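Local coordinates for protein glycosyl hydrolase family 26 (Bacteroides ovatus, PDB 4ZXO) that probably hydrolyses internal beta-mannosidic linkages of galactomannan as a family 26 beta-mannanase of the gut bacterium's mannan-degrading machinery, at residues S328-P331 against K332-F335. Residues are numbered along the deposited sequence; the frame is centred on the assembly and turned at random.
Sequences SRSP and KILF. With K (potassium ion), chain B.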
loop_
_atom_site.group_PDB
_atom_site.type_symbol
_atom_site.label_atom_id
_atom_site.label_comp_id
_atom_site.label_asym_id
_atom_site.label_seq_id
_atom_site.Cartn_x
_atom_site.Cartn_y
_atom_site.Cartn_z
ATOM N N SER A 328 -18.762 0.439 -7.964
ATOM C CA SER A 328 -18.396 -0.933 -7.626
ATOM C C SER A 328 -18.930 -1.899 -8.658
ATOM O O SER A 328 -18.346 -2.936 -8.835
ATOM C CB SER A 328 -18.893 -1.338 -6.234
ATOM O OG SER A 328 -20.293 -1.601 -6.208
ATOM N N ARG A 329 -19.979 -1.511 -9.356
ATOM C CA ARG A 329 -20.562 -2.368 -10.355
ATOM C C ARG A 329 -19.847 -2.291 -11.708
ATOM O O ARG A 329 -20.198 -3.039 -12.627
ATOM C CB ARG A 329 -22.042 -1.995 -10.467
ATOM C CG ARG A 329 -22.804 -2.428 -9.243
ATOM C CD ARG A 329 -24.230 -2.012 -9.221
ATOM N NE ARG A 329 -24.855 -2.554 -8.020
ATOM C CZ ARG A 329 -25.995 -2.108 -7.513
ATOM N NH1 ARG A 329 -26.644 -1.147 -8.136
ATOM N NH2 ARG A 329 -26.490 -2.645 -6.400
ATOM N N SER A 330 -18.877 -1.394 -11.857
ATOM C CA SER A 330 -18.093 -1.334 -13.083
ATOM C C SER A 330 -17.374 -2.652 -13.274
ATOM O O SER A 330 -16.817 -3.199 -12.304
ATOM C CB SER A 330 -17.050 -0.211 -13.009
ATOM O OG SER A 330 -16.153 -0.369 -14.110
ATOM N N PRO A 331 -17.337 -3.153 -14.505
ATOM C CA PRO A 331 -16.671 -4.444 -14.668
ATOM C C PRO A 331 -15.147 -4.266 -14.505
ATOM O O PRO A 331 -14.379 -5.222 -14.344
ATOM C CB PRO A 331 -17.081 -4.890 -16.100
ATOM C CG PRO A 331 -17.565 -3.649 -16.801
ATOM C CD PRO A 331 -17.972 -2.634 -15.742
ATOM N N LYS A 332 -14.704 -3.024 -14.544
ATOM C CA LYS A 332 -13.275 -2.720 -14.402
ATOM C C LYS A 332 -12.804 -2.790 -12.978
ATOM O O LYS A 332 -11.604 -2.777 -12.754
ATOM C CB LYS A 332 -12.990 -1.335 -14.986
ATOM C CG LYS A 332 -13.419 -1.299 -16.442
ATOM C CD LYS A 332 -13.220 0.041 -17.109
ATOM C CE LYS A 332 -13.577 -0.074 -18.597
ATOM N NZ LYS A 332 -13.465 1.239 -19.253
ATOM N N ILE A 333 -13.715 -2.834 -12.004
ATOM C CA ILE A 333 -13.271 -2.701 -10.615
ATOM C C ILE A 333 -13.611 -3.941 -9.836
ATOM O O ILE A 333 -14.796 -4.345 -9.840
ATOM C CB ILE A 333 -13.949 -1.478 -9.915
ATOM C CG1 ILE A 333 -13.803 -0.178 -10.719
ATOM C CG2 ILE A 333 -13.442 -1.222 -8.448
ATOM C CD1 ILE A 333 -12.390 0.277 -10.961
ATOM N N LEU A 334 -12.619 -4.513 -9.141
ATOM C CA LEU A 334 -12.747 -5.861 -8.624
ATOM C C LEU A 334 -12.790 -5.890 -7.092
ATOM O O LEU A 334 -11.961 -5.287 -6.396
ATOM C CB LEU A 334 -11.610 -6.738 -9.099
ATOM C CG LEU A 334 -11.354 -6.783 -10.598
ATOM C CD1 LEU A 334 -10.061 -7.549 -10.849
ATOM C CD2 LEU A 334 -12.501 -7.384 -11.361
ATOM N N PHE A 335 -13.739 -6.647 -6.581
ATOM C CA PHE A 335 -13.951 -6.841 -5.163
ATOM C C PHE A 335 -13.903 -8.336 -4.940
ATOM O O PHE A 335 -14.101 -9.132 -5.885
ATOM C CB PHE A 335 -15.338 -6.274 -4.690
ATOM C CG PHE A 335 -15.439 -4.792 -4.778
ATOM C CD1 PHE A 335 -15.395 -4.002 -3.619
ATOM C CD2 PHE A 335 -15.596 -4.162 -6.028
ATOM C CE1 PHE A 335 -15.472 -2.597 -3.694
ATOM C CE2 PHE A 335 -15.669 -2.771 -6.108
ATOM C CZ PHE A 335 -15.587 -1.975 -4.939
HETATM K K K B . -17.139 -4.773 -10.156
HETATM O O HOH W 1 -19.070 -5.620 -11.714
HETATM O O HOH W 2 -18.529 -7.570 -10.165
HETATM O O HOH W 3 -17.525 -6.149 -8.159
HETATM O O HOH W 4 -16.599 -7.142 -11.417
#
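S328 and S330 join I333 in gripping a potassium ion, the protein's share of the shell being main-chain oxygens alone: S328 O stands 2.6 Å from the potassium ion, S330 O 2.7 Å and I333 O 2.4 Å. Four waters complete the shell, one of them distant at 3.1 Å from the potassium ion, and another of these waters also donates a weak hydrogen bond to R329 O. S330 O does double duty, since it also accepts I333 N at 3.1 Å in a nearly straight bond (170°). That bond closes a type I beta turn from S330 to I333, with P331 and K332 at its corners. S330 also opens an ST turn: its OG, anti to its own nitrogen (chi1 169°), accepts K332 N at 3.1 Å. With an alanine in place of this serine, K332 N is likely to lose its acceptor and the start of the turn to be held less firmly. The turn links helix 321-328 to the short strand 333-334, which pairs in parallel with strand 27-32 of the TIM barrel. Next to the site, S328 CB meets the F335 ring obliquely, 3.5 Å from F335 CE2, while S328 OG is hydrogen-bonded to V325 O of helix 321-328. Further out, the extended K332 chain carries NZ to a salt bridge with E291, I333 packs on L287 and I290, and F335 lies against F29 and helix 49-54.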